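PDB 6ZM8: muramidase from Sodiomyces alcalophilus, which hydrolyses the beta-1,4-glycosidic bonds between N-acetylmuramic acid and N-acetylglucosamine in bacterial peptidoglycan, as a fungal lysozyme-type muramidase of family GH25. Local coordinates for residues A62-S67 with T104-S109; A93-Y98 with V133-T138; Q72-A77 with H125-R130. All blocks are in the same frame, centred on the assembly; numbering follows the deposited sequence. Where two conformers were deposited one is given.

Interaction 1. Residues A62-S67 with T104-S109; sequences AQPAAS and TCYGLS
Two loops of the GH25 barrel, the one following strand 55-61 and the one following strand 93-95, meet where Pro64 lies on the ring of Tyr106. This is a CH-pi contact: Pro64 CD stands 3.5 Å from the centroid of the Tyr106 ring and only 3° off its normal, so it sits over the middle of the face. Gln63 comes to the same ring at its edge, its OE1 3.5 Å from Tyr106 CE2, with amide and ring planes 90° apart; its NE2 is hydrogen-bonded to Glu33. The ring is presented by a type I' turn from Cys105 to Leu108, closed by Leu108 N to Cys105 O at 3.2 Å, with Tyr106 and Gly107 both at positive phi. Within it, Tyr106 CG is anti to the carbonyl carbon (chi1 -59°), which sends the ring over to the proline. The far end is fixed by a hydrogen bond from Tyr106 OH to Glu97 O. Replacing Tyr106 by an alanine would probably leave Pro64 CD without the face it covers and Glu97 O without this hydroxyl partner. Beyond the ring, Leu108 splits its branches over the same proline-alanine corner: CD2 lies 4.0 Å from Pro64 CB, and CD1 is 4.2 Å from Ala65 CB.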
ATOM      1  N   ALA A  62       9.037  -1.385   2.407  1.00  5.17           N
ATOM      2  CA  ALA A  62       9.910  -2.542   2.426  1.00  5.33           C
ATOM      3  C   ALA A  62      11.395  -2.139   2.406  1.00  5.50           C
ATOM      4  O   ALA A  62      11.800  -1.266   1.644  1.00  6.03           O
ATOM      5  CB  ALA A  62       9.656  -3.391   1.206  1.00  5.74           C
ATOM      6  N   GLN A  63      12.173  -2.894   3.186  1.00  6.01           N
ATOM      7  CA  GLN A  63      13.641  -2.789   3.175  1.00  6.28           C
ATOM      8  C   GLN A  63      14.200  -4.194   2.987  1.00  6.50           C
ATOM      9  O   GLN A  63      14.563  -4.857   3.971  1.00  7.20           O
ATOM     10  CB  GLN A  63      14.145  -2.114   4.456  1.00  7.23           C
ATOM     11  CG  GLN A  63      13.861  -0.620   4.460  1.00  7.81           C
ATOM     12  CD  GLN A  63      14.755   0.186   3.525  1.00  8.14           C
ATOM     13  OE1 GLN A  63      15.642  -0.368   2.869  1.00  9.04           O
ATOM     14  NE2 GLN A  63      14.511   1.494   3.475  1.00 10.13           N
ATOM     15  N   PRO A  64      14.229  -4.710   1.760  1.00  6.21           N
ATOM     16  CA  PRO A  64      14.478  -6.147   1.572  1.00  6.79           C
ATOM     17  C   PRO A  64      15.864  -6.636   1.949  1.00  7.54           C
ATOM     18  O   PRO A  64      16.016  -7.858   2.118  1.00  9.59           O
ATOM     19  CB  PRO A  64      14.183  -6.411   0.096  1.00  7.30           C
ATOM     20  CG  PRO A  64      13.139  -5.338  -0.222  1.00  6.77           C
ATOM     21  CD  PRO A  64      13.657  -4.119   0.518  1.00  5.95           C
ATOM     22  N   ALA A  65      16.854  -5.752   2.042  1.00  8.25           N
ATOM     23  CA  ALA A  65      18.187  -6.171   2.452  1.00 10.09           C
ATOM     24  C   ALA A  65      18.362  -6.166   3.973  1.00 10.51           C
ATOM     25  O   ALA A  65      19.358  -6.712   4.433  1.00 14.79           O
ATOM     26  CB  ALA A  65      19.267  -5.352   1.775  1.00 11.21           C
ATOM     27  N   ALA A  66      17.448  -5.563   4.704  1.00  9.50           N
ATOM     28  CA  ALA A  66      17.664  -5.303   6.142  1.00 10.88           C
ATOM     29  C   ALA A  66      17.244  -6.462   7.018  1.00 10.33           C
ATOM     30  O   ALA A  66      17.799  -6.643   8.112  1.00 13.02           O
ATOM     31  CB  ALA A  66      16.879  -4.079   6.557  1.00 11.78           C
ATOM     32  N   SER A  67      16.278  -7.252   6.593  0.50  8.68           N
ATOM     33  CA  SER A  67      15.712  -8.320   7.420  0.50  8.16           C
ATOM     34  C   SER A  67      14.763  -9.085   6.532  0.50  8.36           C
ATOM     35  O   SER A  67      14.494  -8.621   5.400  0.50  8.65           O
ATOM     36  CB  SER A  67      15.012  -7.746   8.658  0.50  8.79           C
ATOM     37  OG  SER A  67      14.154  -6.656   8.307  0.50  8.24           O
ATOM     38  N   THR A 104      18.855   0.280  -6.694  1.00  8.10           N
ATOM     39  CA  THR A 104      17.412   0.183  -6.747  1.00  6.89           C
ATOM     40  C   THR A 104      16.839  -1.165  -6.275  1.00  6.02           C
ATOM     41  O   THR A 104      15.807  -1.150  -5.635  1.00  6.14           O
ATOM     42  CB  THR A 104      16.905   0.600  -8.130  1.00  7.14           C
ATOM     43  OG1 THR A 104      15.473   0.639  -8.083  1.00  9.47           O
ATOM     44  CG2 THR A 104      17.345  -0.263  -9.244  1.00  8.03           C
ATOM     45  N   CYS A 105      17.497  -2.269  -6.603  1.00  6.11           N
ATOM     46  CA  CYS A 105      17.010  -3.614  -6.238  1.00  5.94           C
ATOM     47  C   CYS A 105      17.606  -4.136  -4.916  1.00  5.85           C
ATOM     48  O   CYS A 105      17.428  -5.308  -4.597  1.00  6.32           O
ATOM     49  CB  CYS A 105      17.218  -4.622  -7.345  1.00  6.54           C
ATOM     50  SG  CYS A 105      16.458  -4.168  -8.946  1.00  6.92           S
ATOM     51  N   TYR A 106      18.271  -3.250  -4.154  1.00  5.99           N
ATOM     52  CA  TYR A 106      18.705  -3.539  -2.778  1.00  6.28           C
ATOM     53  C   TYR A 106      19.810  -4.612  -2.725  1.00  6.60           C
ATOM     54  O   TYR A 106      20.079  -5.135  -1.652  1.00  7.83           O
ATOM     55  CB  TYR A 106      17.550  -3.942  -1.847  1.00  6.38           C
ATOM     56  CG  TYR A 106      16.463  -2.904  -1.714  1.00  5.97           C
ATOM     57  CD1 TYR A 106      15.400  -2.856  -2.621  1.00  5.95           C
ATOM     58  CD2 TYR A 106      16.446  -1.995  -0.667  1.00  6.21           C
ATOM     59  CE1 TYR A 106      14.360  -1.938  -2.489  1.00  5.75           C
ATOM     60  CE2 TYR A 106      15.420  -1.077  -0.511  1.00  6.15           C
ATOM     61  CZ  TYR A 106      14.373  -1.039  -1.429  1.00  5.86           C
ATOM     62  OH  TYR A 106      13.394  -0.108  -1.239  1.00  6.18           O
ATOM     63  N   GLY A 107      20.426  -4.930  -3.857  1.00  6.80           N
ATOM     64  CA  GLY A 107      21.440  -5.981  -3.900  1.00  7.31           C
ATOM     65  C   GLY A 107      20.879  -7.389  -3.988  1.00  7.12           C
ATOM     66  O   GLY A 107      21.678  -8.332  -3.998  1.00  9.16           O
ATOM     67  N   LEU A 108      19.567  -7.554  -4.044  1.00  6.09           N
ATOM     68  CA  LEU A 108      18.997  -8.895  -4.161  1.00  6.20           C
ATOM     69  C   LEU A 108      18.925  -9.298  -5.632  1.00  5.86           C
ATOM     70  O   LEU A 108      18.672  -8.477  -6.508  1.00  6.72           O
ATOM     71  CB  LEU A 108      17.579  -8.976  -3.562  1.00  6.28           C
ATOM     72  CG  LEU A 108      17.487  -9.123  -2.043  1.00  6.51           C
ATOM     73  CD1 LEU A 108      17.922  -7.879  -1.281  1.00  7.71           C
ATOM     74  CD2 LEU A 108      16.066  -9.511  -1.627  1.00  7.13           C
ATOM     75  N   SER A 109      19.074 -10.601  -5.913  1.00  5.94           N
ATOM     76  CA  SER A 109      18.715 -11.117  -7.216  1.00  5.84           C
ATOM     77  C   SER A 109      17.185 -11.048  -7.385  1.00  5.61           C
ATOM     78  O   SER A 109      16.446 -10.848  -6.438  1.00  5.90           O
ATOM     79  CB  SER A 109      19.199 -12.545  -7.374  1.00  6.13           C
ATOM     80  OG  SER A 109      18.582 -13.341  -6.382  1.00  6.63           O
TER

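Interaction 2. Residues A93-Y98 with V133-T138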
ATOM      1  N   ALA A  93      -0.858  -2.523   2.864  1.00  4.60           N
ATOM      2  CA  ALA A  93      -0.123  -2.494   1.610  1.00  4.57           C
ATOM      3  C   ALA A  93       1.377  -2.582   1.850  1.00  4.35           C
ATOM      4  O   ALA A  93       1.947  -1.919   2.739  1.00  5.18           O
ATOM      5  CB  ALA A  93      -0.421  -1.220   0.829  1.00  5.00           C
ATOM      6  N   LEU A  94       2.029  -3.396   1.007  1.00  4.59           N
ATOM      7  CA  LEU A  94       3.477  -3.509   0.930  1.00  4.69           C
ATOM      8  C   LEU A  94       3.957  -2.513  -0.136  1.00  4.55           C
ATOM      9  O   LEU A  94       3.681  -2.704  -1.324  1.00  5.01           O
ATOM     10  CB  LEU A  94       3.860  -4.926   0.536  1.00  5.01           C
ATOM     11  CG  LEU A  94       5.360  -5.145   0.337  1.00  5.49           C
ATOM     12  CD1 LEU A  94       6.139  -4.936   1.635  1.00  5.94           C
ATOM     13  CD2 LEU A  94       5.614  -6.535  -0.216  1.00  6.64           C
ATOM     14  N   ASP A  95       4.685  -1.473   0.299  1.00  4.77           N
ATOM     15  CA  ASP A  95       5.274  -0.483  -0.615  1.00  4.75           C
ATOM     16  C   ASP A  95       6.679  -0.987  -0.936  1.00  4.73           C
ATOM     17  O   ASP A  95       7.610  -0.868  -0.109  1.00  5.25           O
ATOM     18  CB  ASP A  95       5.255   0.865   0.088  1.00  5.53           C
ATOM     19  CG  ASP A  95       5.956   1.977  -0.632  1.00  6.25           C
ATOM     20  OD1 ASP A  95       6.537   1.714  -1.704  1.00  6.88           O
ATOM     21  OD2 ASP A  95       5.927   3.111  -0.113  1.00 10.01           O
ATOM     22  N   ILE A  96       6.796  -1.601  -2.111  1.00  4.58           N
ATOM     23  CA  ILE A  96       8.001  -2.297  -2.546  1.00  4.88           C
ATOM     24  C   ILE A  96       8.487  -1.612  -3.840  1.00  5.17           C
ATOM     25  O   ILE A  96       7.878  -1.766  -4.914  1.00  5.95           O
ATOM     26  CB  ILE A  96       7.780  -3.822  -2.635  1.00  5.51           C
ATOM     27  CG1 ILE A  96       9.010  -4.554  -3.141  1.00  6.52           C
ATOM     28  CG2 ILE A  96       6.574  -4.225  -3.479  1.00  6.08           C
ATOM     29  CD1 ILE A  96      10.220  -4.474  -2.254  1.00  7.50           C
ATOM     30  N   GLU A  97       9.520  -0.795  -3.693  1.00  5.44           N
ATOM     31  CA  GLU A  97       9.915   0.131  -4.731  0.70  5.92           C
ATOM     32  C   GLU A  97      11.405   0.468  -4.574  1.00  5.57           C
ATOM     33  O   GLU A  97      12.112  -0.076  -3.738  1.00  6.16           O
ATOM     34  CB  GLU A  97       9.069   1.423  -4.653  0.70  6.64           C
ATOM     35  CG  GLU A  97       9.322   2.200  -3.372  0.70  6.99           C
ATOM     36  CD  GLU A  97       8.621   3.557  -3.403  0.70  7.84           C
ATOM     37  OE1 GLU A  97       9.242   4.527  -3.910  0.70 11.00           O
ATOM     38  OE2 GLU A  97       7.510   3.683  -2.896  0.70  7.13           O
ATOM     39  N   TYR A  98      11.834   1.440  -5.376  1.00  5.75           N
ATOM     40  CA  TYR A  98      13.247   1.837  -5.488  1.00  5.75           C
ATOM     41  C   TYR A  98      13.871   2.029  -4.106  1.00  6.25           C
ATOM     42  O   TYR A  98      13.383   2.778  -3.252  1.00  6.95           O
ATOM     43  CB  TYR A  98      13.364   3.181  -6.242  1.00  6.36           C
ATOM     44  CG  TYR A  98      12.486   3.263  -7.473  1.00  5.83           C
ATOM     45  CD1 TYR A  98      12.927   2.826  -8.719  1.00  5.98           C
ATOM     46  CD2 TYR A  98      11.190   3.757  -7.378  1.00  6.33           C
ATOM     47  CE1 TYR A  98      12.083   2.855  -9.821  1.00  6.13           C
ATOM     48  CE2 TYR A  98      10.360   3.810  -8.465  1.00  6.43           C
ATOM     49  CZ  TYR A  98      10.795   3.355  -9.685  1.00  6.28           C
ATOM     50  OH  TYR A  98       9.896   3.442 -10.726  1.00  6.93           O
ATOM     51  N   VAL A 133      -2.148  -5.684  -0.195  1.00  4.57           N
ATOM     52  CA  VAL A 133      -1.980  -4.968  -1.448  1.00  4.55           C
ATOM     53  C   VAL A 133      -0.484  -4.805  -1.726  1.00  4.52           C
ATOM     54  O   VAL A 133       0.309  -4.659  -0.782  1.00  5.36           O
ATOM     55  CB  VAL A 133      -2.684  -3.600  -1.286  1.00  4.76           C
ATOM     56  CG1 VAL A 133      -2.345  -2.605  -2.389  1.00  5.61           C
ATOM     57  CG2 VAL A 133      -4.196  -3.805  -1.211  1.00  5.61           C
ATOM     58  N   ILE A 134      -0.100  -4.840  -3.002  1.00  4.54           N
ATOM     59  CA  ILE A 134       1.273  -4.524  -3.397  1.00  4.54           C
ATOM     60  C   ILE A 134       1.269  -3.182  -4.122  1.00  4.30           C
ATOM     61  O   ILE A 134       0.601  -3.040  -5.157  1.00  4.80           O
ATOM     62  CB  ILE A 134       1.872  -5.629  -4.271  1.00  5.01           C
ATOM     63  CG1 ILE A 134       2.130  -6.867  -3.418  1.00  5.72           C
ATOM     64  CG2 ILE A 134       3.156  -5.148  -4.972  1.00  5.68           C
ATOM     65  CD1 ILE A 134       2.561  -8.096  -4.202  1.00  6.47           C
ATOM     66  N   TYR A 135       2.038  -2.228  -3.572  1.00  4.33           N
ATOM     67  CA  TYR A 135       2.298  -0.936  -4.221  1.00  4.31           C
ATOM     68  C   TYR A 135       3.675  -1.017  -4.873  1.00  4.38           C
ATOM     69  O   TYR A 135       4.670  -1.327  -4.205  1.00  4.74           O
ATOM     70  CB  TYR A 135       2.273   0.195  -3.202  1.00  4.70           C
ATOM     71  CG  TYR A 135       2.757   1.528  -3.765  1.00  5.07           C
ATOM     72  CD1 TYR A 135       4.116   1.844  -3.790  1.00  5.99           C
ATOM     73  CD2 TYR A 135       1.868   2.471  -4.253  1.00  5.18           C
ATOM     74  CE1 TYR A 135       4.565   3.049  -4.279  1.00  6.67           C
ATOM     75  CE2 TYR A 135       2.296   3.710  -4.720  1.00  5.33           C
ATOM     76  CZ  TYR A 135       3.665   4.007  -4.731  1.00  5.91           C
ATOM     77  OH  TYR A 135       4.146   5.216  -5.147  1.00  6.90           O
ATOM     78  N   THR A 136       3.715  -0.723  -6.164  1.00  4.31           N
ATOM     79  CA  THR A 136       4.983  -0.726  -6.884  1.00  4.46           C
ATOM     80  C   THR A 136       4.815   0.096  -8.169  1.00  4.44           C
ATOM     81  O   THR A 136       3.779   0.714  -8.413  1.00  4.87           O
ATOM     82  CB  THR A 136       5.438  -2.187  -7.153  1.00  4.61           C
ATOM     83  OG1 THR A 136       6.827  -2.193  -7.500  1.00  5.03           O
ATOM     84  CG2 THR A 136       4.626  -2.886  -8.219  1.00  4.99           C
ATOM     85  N   THR A 137       5.880   0.076  -8.985  1.00  4.67           N
ATOM     86  CA  THR A 137       5.838   0.606 -10.330  1.00  4.72           C
ATOM     87  C   THR A 137       6.192  -0.510 -11.296  1.00  4.76           C
ATOM     88  O   THR A 137       6.918  -1.448 -10.963  1.00  5.06           O
ATOM     89  CB  THR A 137       6.793   1.789 -10.527  1.00  4.99           C
ATOM     90  OG1 THR A 137       8.125   1.276 -10.461  1.00  5.46           O
ATOM     91  CG2 THR A 137       6.559   2.880  -9.500  1.00  5.69           C
ATOM     92  N   THR A 138       5.705  -0.399 -12.545  1.00  5.00           N
ATOM     93  CA  THR A 138       5.988  -1.456 -13.495  1.00  5.22           C
ATOM     94  C   THR A 138       7.492  -1.561 -13.785  1.00  5.36           C
ATOM     95  O   THR A 138       8.023  -2.671 -13.914  1.00  5.83           O
ATOM     96  CB  THR A 138       5.161  -1.272 -14.768  1.00  6.00           C
ATOM     97  OG1 THR A 138       3.816  -1.325 -14.335  1.00  6.78           O
ATOM     98  CG2 THR A 138       5.455  -2.328 -15.805  1.00  7.12           C
TER
HETATM   99  O   HOH W   1       6.097   6.108  -3.332  1.00 16.95           O
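Thr136 OG1 donates to Ile96 O at 2.8 Å, arriving nearly in line with the carbonyl (C=O...O angle 172°). With OG1 anti to the backbone N, the hydroxyl reaches across to Ile96, next to the backbone bond Ile96 N to Tyr135 O. The strand pairing is parallel: Leu94 N binds Val133 O, Tyr135 N binds Leu94 O at 2.8 Å, and Ile96 N binds Tyr135 O at 3.0 Å, the short strand axes lying 23° apart. Strands 93-95 and 133-136 are the two strands of a beta-alpha-beta unit in the TIM-type barrel, joined through helix 110-128. Asp95 and Tyr135 project from one face side by side; Asp95 OD1 is 3.2 Å from Tyr135 CD1, and the carboxylate is turned 71° from the ring. The sequence Asp-Ile-Glu here is consistent with the Asp-X-Glu motif of GH25 enzymes. In the Glu97 conformer described, OE2 comes to the ring edge 3.3 Å from Tyr135 CE1, and one water donates to both Glu97 OE2 and Tyr135 OH, which is also hydrogen-bonded to Gln180. Ile96 CG2 touches Ile134 CG2 at 3.8 Å, the two side chains lying side by side and pointing the same way.

Interaction 3. Residues Q72-A77 with H125-R130; sequences QARYFA and HGITSR
A small apolar helix-to-helix contact at the protein surface joins helix 69-78 to the C-terminal end of helix 110-128, on the outer layer of the TIM-type barrel, with Ile127 reaching over Arg74 and Ala77. No hydrogen bond crosses between the two segments, and the summed buried surface is 150 Å². Ile127 carries most of it by dividing its branches. Its CG2 meets Ala77 CB at 3.9 Å, while CD1 extends to the base of Arg74, 3.8 Å from CG. The two long side chains cross at about a right angle, so the isoleucine tip touches the aliphatic root of the arginine. The branches diverge because CG2 is anti to the backbone N whereas CG1 lies beside it (chi1 -65°). Thr128 adds its methyl, CG2 being 4.2 Å from Ala77 CB. Deeper between these helices, Ala73 packs on Phe120 and Thr123. The end of helix 110-128 is shaped by polar bonds next to the contact: Ser129 leaves helical geometry with positive phi (88°), and Thr128 OG1, also bonded to Tyr124 O, forms an ST turn by accepting from Arg130 N at 3.0 Å. Ser129 OG donates to Thr128 O at 2.7 Å, in the carbonyl plane and on a lone pair.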
ATOM      1  N   GLN A  72       9.452  -8.272   8.684  1.00  6.21           N
ATOM      2  CA  GLN A  72       8.813  -6.987   8.381  1.00  5.97           C
ATOM      3  C   GLN A  72       7.282  -7.108   8.379  1.00  5.92           C
ATOM      4  O   GLN A  72       6.614  -6.160   8.805  1.00  6.07           O
ATOM      5  CB  GLN A  72       9.370  -6.419   7.074  1.00  5.81           C
ATOM      6  CG  GLN A  72      10.749  -5.823   7.363  1.00  6.33           C
ATOM      7  CD  GLN A  72      11.467  -5.208   6.186  1.00  6.09           C
ATOM      8  OE1 GLN A  72      10.880  -4.442   5.402  1.00  6.07           O
ATOM      9  NE2 GLN A  72      12.742  -5.503   6.091  1.00  7.04           N
ATOM     10  N   ALA A  73       6.739  -8.248   7.931  1.00  5.82           N
ATOM     11  CA  ALA A  73       5.295  -8.418   8.021  1.00  5.92           C
ATOM     12  C   ALA A  73       4.832  -8.436   9.475  1.00  6.01           C
ATOM     13  O   ALA A  73       3.790  -7.853   9.799  1.00  6.35           O
ATOM     14  CB  ALA A  73       4.881  -9.709   7.322  1.00  6.44           C
ATOM     15  N   ARG A  74       5.583  -9.107  10.355  1.00  6.36           N
ATOM     16  CA  ARG A  74       5.226  -9.115  11.778  1.00  6.92           C
ATOM     17  C   ARG A  74       5.291  -7.706  12.348  1.00  6.68           C
ATOM     18  O   ARG A  74       4.411  -7.295  13.131  1.00  7.54           O
ATOM     19  CB  ARG A  74       6.167 -10.027  12.587  1.00  7.98           C
ATOM     20  CG  ARG A  74       5.915 -11.496  12.412  1.00  9.40           C
ATOM     21  CD  ARG A  74       6.769 -12.373  13.338  1.00 11.12           C
ATOM     22  NE  ARG A  74       8.150 -12.502  12.878  1.00 15.05           N
ATOM     23  CZ  ARG A  74       8.625 -13.442  11.992  1.00 14.14           C
ATOM     24  NH1 ARG A  74       7.727 -14.252  11.443  1.00 17.36           N
ATOM     25  NH2 ARG A  74       9.871 -13.445  11.613  1.00 19.54           N
ATOM     26  N   TYR A  75       6.346  -6.966  12.042  1.00  6.70           N
ATOM     27  CA  TYR A  75       6.499  -5.605  12.572  1.00  6.98           C
ATOM     28  C   TYR A  75       5.350  -4.716  12.093  1.00  6.71           C
ATOM     29  O   TYR A  75       4.747  -3.972  12.869  1.00  8.13           O
ATOM     30  CB  TYR A  75       7.854  -5.053  12.138  1.00  7.55           C
ATOM     31  CG  TYR A  75       8.178  -3.708  12.725  1.00  8.24           C
ATOM     32  CD1 TYR A  75       8.412  -3.554  14.065  1.00 12.12           C
ATOM     33  CD2 TYR A  75       8.282  -2.579  11.932  1.00  7.73           C
ATOM     34  CE1 TYR A  75       8.765  -2.318  14.622  1.00 14.45           C
ATOM     35  CE2 TYR A  75       8.620  -1.341  12.453  1.00  8.72           C
ATOM     36  CZ  TYR A  75       8.887  -1.217  13.792  1.00 12.79           C
ATOM     37  OH  TYR A  75       9.272   0.003  14.270  1.00 18.15           O
ATOM     38  N   PHE A  76       5.053  -4.780  10.798  1.00  5.94           N
ATOM     39  CA  PHE A  76       3.946  -4.006  10.230  1.00  5.79           C
ATOM     40  C   PHE A  76       2.615  -4.371  10.884  1.00  6.04           C
ATOM     41  O   PHE A  76       1.864  -3.486  11.327  1.00  6.53           O
ATOM     42  CB  PHE A  76       3.918  -4.274   8.725  1.00  5.44           C
ATOM     43  CG  PHE A  76       2.765  -3.656   7.999  1.00  4.99           C
ATOM     44  CD1 PHE A  76       2.455  -2.296   8.104  1.00  5.17           C
ATOM     45  CD2 PHE A  76       2.017  -4.433   7.103  1.00  5.40           C
ATOM     46  CE1 PHE A  76       1.445  -1.743   7.331  1.00  5.06           C
ATOM     47  CE2 PHE A  76       1.015  -3.865   6.326  1.00  5.70           C
ATOM     48  CZ  PHE A  76       0.732  -2.514   6.435  1.00  5.54           C
ATOM     49  N   ALA A  77       2.295  -5.676  10.948  1.00  6.28           N
ATOM     50  CA  ALA A  77       0.996  -6.100  11.472  1.00  7.11           C
ATOM     51  C   ALA A  77       0.820  -5.720  12.940  1.00  8.15           C
ATOM     52  O   ALA A  77      -0.306  -5.554  13.385  1.00 10.60           O
ATOM     53  CB  ALA A  77       0.799  -7.576  11.266  1.00  8.06           C
ATOM     54  N   HIS A 125      -0.560 -12.596   5.606  1.00  5.45           N
ATOM     55  CA  HIS A 125      -1.849 -13.325   5.499  1.00  5.59           C
ATOM     56  C   HIS A 125      -2.048 -14.291   6.687  1.00  5.70           C
ATOM     57  O   HIS A 125      -3.162 -14.416   7.193  1.00  5.98           O
ATOM     58  CB  HIS A 125      -1.867 -14.048   4.157  1.00  6.47           C
ATOM     59  CG  HIS A 125      -3.069 -14.904   3.950  1.00  6.30           C
ATOM     60  ND1 HIS A 125      -3.048 -16.241   4.244  1.00  7.87           N
ATOM     61  CD2 HIS A 125      -4.279 -14.613   3.475  1.00  7.02           C
ATOM     62  CE1 HIS A 125      -4.264 -16.750   3.949  1.00  8.76           C
ATOM     63  NE2 HIS A 125      -5.028 -15.775   3.487  1.00  8.50           N
ATOM     64  N   GLY A 126      -0.988 -14.959   7.113  1.00  6.02           N
ATOM     65  CA  GLY A 126      -1.103 -15.841   8.258  1.00  6.66           C
ATOM     66  C   GLY A 126      -1.448 -15.106   9.536  1.00  6.42           C
ATOM     67  O   GLY A 126      -2.115 -15.650  10.422  1.00  7.33           O
ATOM     68  N   ILE A 127      -0.961 -13.869   9.674  1.00  6.38           N
ATOM     69  CA  ILE A 127      -1.234 -13.086  10.871  1.00  6.63           C
ATOM     70  C   ILE A 127      -2.660 -12.516  10.822  1.00  6.44           C
ATOM     71  O   ILE A 127      -3.408 -12.609  11.777  1.00  7.39           O
ATOM     72  CB  ILE A 127      -0.203 -11.956  11.063  1.00  7.12           C
ATOM     73  CG1 ILE A 127       1.184 -12.548  11.306  1.00  8.91           C
ATOM     74  CG2 ILE A 127      -0.608 -11.053  12.202  1.00  8.04           C
ATOM     75  CD1 ILE A 127       2.301 -11.560  11.164  1.00 10.86           C
ATOM     76  N   THR A 128      -2.984 -11.845   9.711  1.00  5.78           N
ATOM     77  CA  THR A 128      -4.162 -11.000   9.655  1.00  5.93           C
ATOM     78  C   THR A 128      -5.385 -11.648   9.021  1.00  5.71           C
ATOM     79  O   THR A 128      -6.493 -11.103   9.205  1.00  6.51           O
ATOM     80  CB  THR A 128      -3.883  -9.692   8.878  1.00  6.17           C
ATOM     81  OG1 THR A 128      -3.747  -9.987   7.482  1.00  5.87           O
ATOM     82  CG2 THR A 128      -2.716  -8.913   9.417  1.00  6.62           C
ATOM     83  N   SER A 129      -5.188 -12.695   8.229  1.00  5.52           N
ATOM     84  CA  SER A 129      -6.163 -13.330   7.344  1.00  5.78           C
ATOM     85  C   SER A 129      -6.223 -12.701   5.953  1.00  5.71           C
ATOM     86  O   SER A 129      -6.954 -13.235   5.100  1.00  6.71           O
ATOM     87  CB  SER A 129      -7.591 -13.421   7.916  1.00  6.32           C
ATOM     88  OG  SER A 129      -8.357 -12.249   7.702  1.00  6.85           O
ATOM     89  N   ARG A 130      -5.505 -11.607   5.715  1.00  5.45           N
ATOM     90  CA  ARG A 130      -5.610 -10.897   4.454  1.00  5.56           C
ATOM     91  C   ARG A 130      -4.322 -10.986   3.644  1.00  5.35           C
ATOM     92  O   ARG A 130      -3.216 -10.870   4.180  1.00  5.75           O
ATOM     93  CB  ARG A 130      -5.855  -9.399   4.692  1.00  6.12           C
ATOM     94  CG  ARG A 130      -7.178  -9.100   5.412  1.00  7.20           C
ATOM     95  CD  ARG A 130      -8.378  -9.670   4.647  1.00  8.21           C
ATOM     96  NE  ARG A 130      -8.437  -9.223   3.265  1.00  8.28           N
ATOM     97  CZ  ARG A 130      -9.036  -8.113   2.827  1.00  7.64           C
ATOM     98  NH1 ARG A 130      -9.752  -7.363   3.682  1.00  7.77           N
ATOM     99  NH2 ARG A 130      -8.994  -7.780   1.538  1.00  8.09           N
TER

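In the fold
The three contacts share one part of the barrel wall, built in chain order from strand 55-61, helix 69-78, strand 93-95, helix 110-128 and strand 133-136, and their segments alternate along the chain. Interaction 2 lies nearest the middle, its centre about 7 Å from that of the chain; the centres of interactions 1 and 3 are about 13 and 16 Å from the centre of interaction 2 and about 19 Å from each other. Ala62 N to Asp95 O probably ties interaction 1 to interaction 2, and Gln72 NE2 probably bonds Gln63 O and Ser67 OG, linking interaction 3 to interaction 1. Strand 93-95 serves interaction 2, the loop after it interaction 1, and helix 110-128 interaction 3, along one run of the barrel.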